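Local coordinates for galacto-N-biose/lacto-N-biose I transporter substrate-binding protein (Bifidobacterium longum, PDB 2Z8F), which binds galacto-N-biose (the core-1 disaccharide), lacto-N-biose and lacto-N-tetraose, and probably delivers them to an ABC transporter for uptake, at residues Val133-Lys138 with Thr340-Gln345; Pro255-Ser260 with Gly267-Ala272. All coordinates share one frame; numbering follows the deposited sequence.

Contact 1: residues Val133-Lys138 with Thr340-Gln345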
ATOM      1  N   VAL A 133     -10.166  -0.800  -0.245  1.00 14.81           N
ATOM      2  CA  VAL A 133     -11.495  -1.340   0.047  1.00 14.77           C
ATOM      3  C   VAL A 133     -12.157  -0.510   1.163  1.00 15.19           C
ATOM      4  O   VAL A 133     -11.593   0.511   1.593  1.00 15.93           O
ATOM      5  CB  VAL A 133     -11.416  -2.863   0.429  1.00 14.75           C
ATOM      6  CG1 VAL A 133     -10.884  -3.668  -0.702  1.00 16.30           C
ATOM      7  CG2 VAL A 133     -10.489  -3.073   1.675  1.00 14.87           C
ATOM      8  N   TYR A 134     -13.335  -0.934   1.609  1.00 15.10           N
ATOM      9  CA  TYR A 134     -14.083  -0.202   2.623  1.00 15.72           C
ATOM     10  C   TYR A 134     -14.389  -1.117   3.809  1.00 16.15           C
ATOM     11  O   TYR A 134     -15.004  -2.165   3.629  1.00 17.01           O
ATOM     12  CB  TYR A 134     -15.380   0.342   2.030  1.00 16.34           C
ATOM     13  CG  TYR A 134     -16.155   1.231   2.978  1.00 16.02           C
ATOM     14  CD1 TYR A 134     -15.631   2.445   3.425  1.00 15.59           C
ATOM     15  CD2 TYR A 134     -17.431   0.876   3.408  1.00 18.47           C
ATOM     16  CE1 TYR A 134     -16.359   3.277   4.307  1.00 16.62           C
ATOM     17  CE2 TYR A 134     -18.177   1.711   4.272  1.00 18.10           C
ATOM     18  CZ  TYR A 134     -17.633   2.902   4.719  1.00 17.05           C
ATOM     19  OH  TYR A 134     -18.369   3.712   5.573  1.00 18.19           O
ATOM     20  N   PHE A 135     -13.881  -0.770   4.991  1.00 17.15           N
ATOM     21  CA  PHE A 135     -14.193  -1.517   6.209  1.00 17.31           C
ATOM     22  C   PHE A 135     -15.338  -0.784   6.905  1.00 17.19           C
ATOM     23  O   PHE A 135     -15.309   0.461   7.043  1.00 16.62           O
ATOM     24  CB  PHE A 135     -13.018  -1.505   7.215  1.00 16.98           C
ATOM     25  CG  PHE A 135     -11.758  -2.260   6.790  1.00 17.79           C
ATOM     26  CD1 PHE A 135     -11.715  -3.061   5.646  1.00 16.85           C
ATOM     27  CD2 PHE A 135     -10.615  -2.207   7.608  1.00 17.03           C
ATOM     28  CE1 PHE A 135     -10.548  -3.734   5.289  1.00 19.13           C
ATOM     29  CE2 PHE A 135      -9.458  -2.890   7.282  1.00 15.61           C
ATOM     30  CZ  PHE A 135      -9.418  -3.667   6.091  1.00 17.82           C
ATOM     31  N   TYR A 136     -16.316  -1.525   7.407  1.00 17.57           N
ATOM     32  CA  TYR A 136     -17.421  -0.878   8.142  1.00 18.80           C
ATOM     33  C   TYR A 136     -18.035  -1.813   9.169  1.00 19.10           C
ATOM     34  O   TYR A 136     -18.003  -3.045   8.997  1.00 19.18           O
ATOM     35  CB  TYR A 136     -18.513  -0.323   7.194  1.00 19.11           C
ATOM     36  CG  TYR A 136     -19.301  -1.419   6.529  1.00 20.28           C
ATOM     37  CD1 TYR A 136     -20.599  -1.744   6.954  1.00 21.71           C
ATOM     38  CD2 TYR A 136     -18.735  -2.162   5.500  1.00 20.98           C
ATOM     39  CE1 TYR A 136     -21.309  -2.780   6.352  1.00 21.79           C
ATOM     40  CE2 TYR A 136     -19.438  -3.195   4.904  1.00 22.18           C
ATOM     41  CZ  TYR A 136     -20.711  -3.498   5.331  1.00 22.63           C
ATOM     42  OH  TYR A 136     -21.353  -4.546   4.705  1.00 25.35           O
ATOM     43  N   ASN A 137     -18.582  -1.222  10.229  1.00 19.34           N
ATOM     44  CA  ASN A 137     -19.303  -1.997  11.244  1.00 20.24           C
ATOM     45  C   ASN A 137     -20.774  -2.096  10.871  1.00 20.60           C
ATOM     46  O   ASN A 137     -21.535  -1.143  11.020  1.00 20.30           O
ATOM     47  CB  ASN A 137     -19.117  -1.419  12.646  1.00 20.49           C
ATOM     48  CG  ASN A 137     -19.756  -2.295  13.704  1.00 21.75           C
ATOM     49  OD1 ASN A 137     -20.857  -2.775  13.509  1.00 22.09           O
ATOM     50  ND2 ASN A 137     -19.062  -2.515  14.814  1.00 23.06           N
ATOM     51  N   LYS A 138     -21.155  -3.272  10.374  1.00 21.36           N
ATOM     52  CA  LYS A 138     -22.498  -3.480   9.837  1.00 22.69           C
ATOM     53  C   LYS A 138     -23.571  -3.284  10.908  1.00 22.47           C
ATOM     54  O   LYS A 138     -24.639  -2.753  10.628  1.00 22.97           O
ATOM     55  CB  LYS A 138     -22.599  -4.871   9.197  1.00 22.81           C
ATOM     56  CG  LYS A 138     -23.974  -5.152   8.605  1.00 25.62           C
ATOM     57  CD  LYS A 138     -23.937  -6.177   7.500  1.00 31.63           C
ATOM     58  CE  LYS A 138     -25.316  -6.262   6.835  1.00 35.39           C
ATOM     59  NZ  LYS A 138     -25.228  -6.778   5.451  1.00 39.12           N
ATOM     60  N   THR A 340     -13.567 -14.478  11.825  1.00 26.33           N
ATOM     61  CA  THR A 340     -14.285 -14.325  13.095  1.00 26.75           C
ATOM     62  C   THR A 340     -14.495 -12.843  13.437  1.00 26.15           C
ATOM     63  O   THR A 340     -15.612 -12.424  13.773  1.00 26.62           O
ATOM     64  CB  THR A 340     -13.557 -15.056  14.250  1.00 27.18           C
ATOM     65  OG1 THR A 340     -13.620 -16.483  14.037  1.00 27.46           O
ATOM     66  CG2 THR A 340     -14.213 -14.719  15.588  1.00 28.29           C
ATOM     67  N   PHE A 341     -13.431 -12.049  13.334  1.00 25.28           N
ATOM     68  CA  PHE A 341     -13.540 -10.608  13.553  1.00 25.07           C
ATOM     69  C   PHE A 341     -14.490  -9.964  12.547  1.00 24.40           C
ATOM     70  O   PHE A 341     -15.313  -9.115  12.907  1.00 24.80           O
ATOM     71  CB  PHE A 341     -12.172  -9.948  13.473  1.00 24.45           C
ATOM     72  CG  PHE A 341     -12.179  -8.495  13.854  1.00 25.03           C
ATOM     73  CD1 PHE A 341     -12.000  -8.112  15.184  1.00 24.38           C
ATOM     74  CD2 PHE A 341     -12.322  -7.506  12.885  1.00 23.95           C
ATOM     75  CE1 PHE A 341     -11.993  -6.772  15.546  1.00 25.75           C
ATOM     76  CE2 PHE A 341     -12.312  -6.151  13.241  1.00 24.87           C
ATOM     77  CZ  PHE A 341     -12.140  -5.789  14.574  1.00 26.16           C
ATOM     78  N   PHE A 342     -14.365 -10.363  11.288  1.00 24.52           N
ATOM     79  CA  PHE A 342     -15.192  -9.800  10.224  1.00 24.23           C
ATOM     80  C   PHE A 342     -16.504 -10.551  10.000  1.00 24.77           C
ATOM     81  O   PHE A 342     -16.922 -10.774   8.861  1.00 23.60           O
ATOM     82  CB  PHE A 342     -14.381  -9.669   8.924  1.00 23.58           C
ATOM     83  CG  PHE A 342     -13.367  -8.539   8.951  1.00 23.07           C
ATOM     84  CD1 PHE A 342     -13.723  -7.256   8.525  1.00 23.86           C
ATOM     85  CD2 PHE A 342     -12.067  -8.753   9.393  1.00 22.82           C
ATOM     86  CE1 PHE A 342     -12.791  -6.192   8.542  1.00 21.43           C
ATOM     87  CE2 PHE A 342     -11.131  -7.712   9.404  1.00 22.28           C
ATOM     88  CZ  PHE A 342     -11.499  -6.419   8.977  1.00 22.36           C
ATOM     89  N   GLY A 343     -17.161 -10.914  11.102  1.00 25.43           N
ATOM     90  CA  GLY A 343     -18.529 -11.453  11.057  1.00 26.46           C
ATOM     91  C   GLY A 343     -18.746 -12.693  10.215  1.00 26.73           C
ATOM     92  O   GLY A 343     -19.791 -12.846   9.583  1.00 27.73           O
ATOM     93  N   GLY A 344     -17.752 -13.571  10.191  1.00 26.35           N
ATOM     94  CA  GLY A 344     -17.783 -14.770   9.367  1.00 25.48           C
ATOM     95  C   GLY A 344     -17.424 -14.580   7.900  1.00 25.46           C
ATOM     96  O   GLY A 344     -17.488 -15.533   7.127  1.00 25.80           O
ATOM     97  N   GLN A 345     -17.024 -13.364   7.507  1.00 24.13           N
ATOM     98  CA  GLN A 345     -16.812 -13.064   6.082  1.00 23.94           C
ATOM     99  C   GLN A 345     -15.489 -13.591   5.543  1.00 23.14           C
ATOM    100  O   GLN A 345     -14.447 -13.485   6.204  1.00 23.29           O
ATOM    101  CB  GLN A 345     -16.854 -11.557   5.852  1.00 23.15           C
ATOM    102  CG  GLN A 345     -16.994 -11.152   4.381  1.00 23.27           C
ATOM    103  CD  GLN A 345     -16.987  -9.646   4.195  1.00 23.21           C
ATOM    104  OE1 GLN A 345     -16.746  -8.891   5.133  1.00 23.35           O
ATOM    105  NE2 GLN A 345     -17.267  -9.206   2.969  1.00 23.49           N
TER
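Phe-135 turns one face of its ring to Phe-342, whose edge is directed at that face in a T-shaped stack. The ring planes meet at 67°, the centroids lie 5.5 Å apart, and the closest atoms are CD1 of Phe-135 and CE1 of Phe-342, at 4.4 Å. Over one face of the Phe-342 ring, near the rim, sits CD2 of the preceding Phe-341, and CD2 of Phe-342 lies in turn in the plane of the Phe-341 ring, at its edge. Further out, the Phe-341 ring runs nearly parallel to that of Trp-269.

The two partners come from different kinds of backbone. Phe-135 belongs to strand 132-137, the middle strand of a three-stranded antiparallel sheet. The plane of the Phe-135 ring nearly contains its CA-CB bond (chi2 -8°), and in this setting one face is turned to Phe-342. Phe-342 is the first residue beyond helix 336-341. It opens a type I' turn to Gln-345, closed by a bond of 2.9 Å from Gln-345 N to Phe-342 O, with Gly-343 and Gly-344 taking the positive phi values of the corner. After the turn, the Gln-345 side chain reaches the edge strand 269-273, where its OE1 accepts from Val-271 N, so the loop is tied to the same sheet that the phenyl ring packs on.

Between the two segments, then, the attraction rests on dispersion and on the hydrogen-rich rim of one ring meeting the pi cloud of another. Only 78 Å² is buried in all, and both partners are buried in the protein. The contact between these segments is thus aromatic, while the bond from Val-271 to Gln-345 holds the same loop to the sheet by polar means.

Contact 2: residues Pro255-Ser260 with Gly267-Ala272; sequences PLFMTS and GEWQVA
Phe-257 and Trp-269 carry the whole of this contact, burying 48 and 41 Å² respectively. The phenyl ring points its edge at one face of the indole, with CZ 3.6 Å from Trp-269 CH2 and CE2 3.8 Å from Trp-269 CZ2. This is a T-shaped stack close to the textbook form: the planes stand at 81° and the centroid of the phenyl ring is 5.0 Å from that of the six-membered indole ring. CE2 of Phe-257 stands 3.7 Å above the indole plane, almost over the middle of the six-membered ring, and so to one side of the indole as a whole.

Each side chain leaves its backbone heading for the other segment. Phe-257 has CG anti to its own N (chi1 -166°), which carries the ring away from the helix to reach across to the strand. The polar end of the indole is occupied elsewhere: NE1 of Trp-269 donates to the carbonyl O of Thr-264, in the connection between helix and strand, and this helps to hold the ring that receives the phenyl edge. Phe-341 adds a nearly parallel ring on the same side of the indole as Phe-257.

The pair joins helix 254-261 to the edge strand 269-273, which follows it after a short loop. Ile-239 of helix 233-240 touches both rings, and Phe-257 also forms an edge-to-face pair with Phe-135 of the adjoining strand 132-137. Leu-256, next to Phe-257 in the helix, touches a bound galactose, so the helix that packs on the sheet through Phe-257 also contributes to the glycan pocket.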
ATOM      1  N   PRO A 255      -5.224  -7.114   9.429  1.00 17.94           N
ATOM      2  CA  PRO A 255      -4.820  -7.530  10.794  1.00 18.77           C
ATOM      3  C   PRO A 255      -4.378  -6.359  11.654  1.00 19.61           C
ATOM      4  O   PRO A 255      -4.522  -6.389  12.890  1.00 20.39           O
ATOM      5  CB  PRO A 255      -3.641  -8.461  10.538  1.00 19.60           C
ATOM      6  CG  PRO A 255      -3.058  -7.992   9.209  1.00 19.13           C
ATOM      7  CD  PRO A 255      -4.273  -7.586   8.399  1.00 18.60           C
ATOM      8  N   LEU A 256      -3.840  -5.324  11.023  1.00 18.33           N
ATOM      9  CA  LEU A 256      -3.440  -4.113  11.745  1.00 18.75           C
ATOM     10  C   LEU A 256      -4.635  -3.432  12.401  1.00 19.92           C
ATOM     11  O   LEU A 256      -4.601  -3.041  13.576  1.00 20.22           O
ATOM     12  CB  LEU A 256      -2.728  -3.159  10.784  1.00 18.65           C
ATOM     13  CG  LEU A 256      -1.573  -3.737   9.939  1.00 19.76           C
ATOM     14  CD1 LEU A 256      -0.961  -2.613   9.089  1.00 18.12           C
ATOM     15  CD2 LEU A 256      -0.485  -4.424  10.789  1.00 20.24           C
ATOM     16  N   PHE A 257      -5.694  -3.276  11.603  1.00 19.38           N
ATOM     17  CA  PHE A 257      -6.945  -2.715  12.043  1.00 20.33           C
ATOM     18  C   PHE A 257      -7.558  -3.539  13.175  1.00 21.16           C
ATOM     19  O   PHE A 257      -8.054  -2.971  14.169  1.00 20.93           O
ATOM     20  CB  PHE A 257      -7.886  -2.617  10.826  1.00 20.15           C
ATOM     21  CG  PHE A 257      -9.096  -1.751  11.054  1.00 20.94           C
ATOM     22  CD1 PHE A 257      -9.053  -0.382  10.738  1.00 22.77           C
ATOM     23  CD2 PHE A 257     -10.275  -2.297  11.550  1.00 22.73           C
ATOM     24  CE1 PHE A 257     -10.195   0.422  10.944  1.00 23.64           C
ATOM     25  CE2 PHE A 257     -11.412  -1.507  11.766  1.00 20.60           C
ATOM     26  CZ  PHE A 257     -11.370  -0.154  11.455  1.00 21.24           C
ATOM     27  N   MET A 258      -7.488  -4.864  13.043  1.00 21.35           N
ATOM     28  CA  MET A 258      -8.021  -5.787  14.053  1.00 22.54           C
ATOM     29  C   MET A 258      -7.318  -5.568  15.367  1.00 23.74           C
ATOM     30  O   MET A 258      -7.978  -5.375  16.388  1.00 24.15           O
ATOM     31  CB  MET A 258      -7.820  -7.230  13.619  1.00 23.02           C
ATOM     32  CG  MET A 258      -8.858  -7.682  12.616  1.00 23.87           C
ATOM     33  SD  MET A 258      -8.447  -9.262  11.869  1.00 27.72           S
ATOM     34  CE  MET A 258      -8.185 -10.219  13.386  1.00 25.34           C
ATOM     35  N   THR A 259      -5.989  -5.559  15.324  1.00 24.43           N
ATOM     36  CA  THR A 259      -5.171  -5.293  16.526  1.00 25.93           C
ATOM     37  C   THR A 259      -5.494  -3.921  17.117  1.00 25.70           C
ATOM     38  O   THR A 259      -5.669  -3.797  18.335  1.00 25.59           O
ATOM     39  CB  THR A 259      -3.669  -5.406  16.249  1.00 25.97           C
ATOM     40  OG1 THR A 259      -3.347  -6.748  15.854  1.00 28.90           O
ATOM     41  CG2 THR A 259      -2.852  -5.055  17.507  1.00 28.43           C
ATOM     42  N   SER A 260      -5.604  -2.901  16.254  1.00 24.87           N
ATOM     43  CA  SER A 260      -5.872  -1.528  16.696  1.00 25.38           C
ATOM     44  C   SER A 260      -7.249  -1.366  17.342  1.00 25.74           C
ATOM     45  O   SER A 260      -7.445  -0.489  18.185  1.00 26.67           O
ATOM     46  CB  SER A 260      -5.728  -0.536  15.520  1.00 25.32           C
ATOM     47  OG  SER A 260      -4.367  -0.332  15.186  1.00 23.47           O
ATOM     48  N   GLY A 267     -16.944  -9.489  15.220  1.00 25.64           N
ATOM     49  CA  GLY A 267     -18.172 -10.140  14.806  1.00 25.77           C
ATOM     50  C   GLY A 267     -19.115  -9.269  13.992  1.00 25.75           C
ATOM     51  O   GLY A 267     -20.076  -9.779  13.397  1.00 26.30           O
ATOM     52  N   GLU A 268     -18.855  -7.960  13.955  1.00 25.53           N
ATOM     53  CA  GLU A 268     -19.776  -7.031  13.285  1.00 24.76           C
ATOM     54  C   GLU A 268     -19.145  -6.317  12.095  1.00 24.11           C
ATOM     55  O   GLU A 268     -19.860  -5.747  11.267  1.00 24.02           O
ATOM     56  CB  GLU A 268     -20.282  -5.980  14.267  1.00 25.29           C
ATOM     57  CG  GLU A 268     -20.856  -6.570  15.538  1.00 26.33           C
ATOM     58  CD  GLU A 268     -21.149  -5.526  16.592  1.00 28.07           C
ATOM     59  OE1 GLU A 268     -22.094  -5.768  17.365  1.00 32.10           O
ATOM     60  OE2 GLU A 268     -20.459  -4.475  16.669  1.00 26.67           O
ATOM     61  N   TRP A 269     -17.819  -6.326  12.032  1.00 23.08           N
ATOM     62  CA  TRP A 269     -17.112  -5.677  10.909  1.00 22.61           C
ATOM     63  C   TRP A 269     -17.274  -6.452   9.610  1.00 22.72           C
ATOM     64  O   TRP A 269     -17.416  -7.682   9.614  1.00 22.51           O
ATOM     65  CB  TRP A 269     -15.640  -5.444  11.219  1.00 22.41           C
ATOM     66  CG  TRP A 269     -15.390  -4.388  12.247  1.00 22.79           C
ATOM     67  CD1 TRP A 269     -15.245  -4.571  13.612  1.00 22.90           C
ATOM     68  CD2 TRP A 269     -15.267  -2.983  12.016  1.00 22.34           C
ATOM     69  NE1 TRP A 269     -15.027  -3.359  14.221  1.00 23.81           N
ATOM     70  CE2 TRP A 269     -15.035  -2.371  13.269  1.00 23.51           C
ATOM     71  CE3 TRP A 269     -15.309  -2.178  10.864  1.00 22.32           C
ATOM     72  CZ2 TRP A 269     -14.852  -0.995  13.407  1.00 23.63           C
ATOM     73  CZ3 TRP A 269     -15.134  -0.783  11.006  1.00 22.68           C
ATOM     74  CH2 TRP A 269     -14.912  -0.217  12.275  1.00 23.74           C
ATOM     75  N   GLN A 270     -17.303  -5.712   8.501  1.00 21.65           N
ATOM     76  CA  GLN A 270     -17.400  -6.288   7.169  1.00 21.07           C
ATOM     77  C   GLN A 270     -16.467  -5.535   6.227  1.00 20.57           C
ATOM     78  O   GLN A 270     -16.069  -4.396   6.513  1.00 19.95           O
ATOM     79  CB  GLN A 270     -18.831  -6.168   6.625  1.00 21.35           C
ATOM     80  CG  GLN A 270     -19.888  -6.952   7.382  1.00 22.38           C
ATOM     81  CD  GLN A 270     -19.782  -8.440   7.107  1.00 25.22           C
ATOM     82  OE1 GLN A 270     -19.133  -9.177   7.848  1.00 28.37           O
ATOM     83  NE2 GLN A 270     -20.372  -8.875   6.016  1.00 23.80           N
ATOM     84  N   VAL A 271     -16.122  -6.178   5.110  1.00 19.54           N
ATOM     85  CA  VAL A 271     -15.369  -5.535   4.036  1.00 18.94           C
ATOM     86  C   VAL A 271     -16.309  -5.394   2.845  1.00 18.44           C
ATOM     87  O   VAL A 271     -17.030  -6.338   2.493  1.00 20.01           O
ATOM     88  CB  VAL A 271     -14.140  -6.350   3.628  1.00 18.95           C
ATOM     89  CG1 VAL A 271     -13.420  -5.734   2.429  1.00 19.38           C
ATOM     90  CG2 VAL A 271     -13.169  -6.467   4.814  1.00 18.75           C
ATOM     91  N   ALA A 272     -16.309  -4.208   2.250  1.00 17.89           N
ATOM     92  CA  ALA A 272     -17.067  -3.944   1.010  1.00 17.43           C
ATOM     93  C   ALA A 272     -16.101  -3.365  -0.030  1.00 17.98           C
ATOM     94  O   ALA A 272     -15.083  -2.787   0.309  1.00 17.63           O
ATOM     95  CB  ALA A 272     -18.156  -2.947   1.285  1.00 17.97           C
TER

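In the fold
The two contacts have centres 6 Å apart and belong to one aromatic cluster. Along the chain the order is 133-138, 255-260, 267-272 and 340-345, so both segments of contact 2 fall between those of contact 1. Strands 132-137 and 269-273 are antiparallel neighbours in the three-stranded sheet, joined by backbone bonds such as Ala-272 N to Tyr-134 O, 2.8 Å. The side chains of Phe-135 and Phe-257 each lie about 11 Å from a bound galactose, while Leu-256, beside Phe-257, touches one. The two contacts thus join helix 254-261, which contributes to the glycan pocket, and the exit of helix 336-341 to one sheet, bringing distant parts of the sequence together.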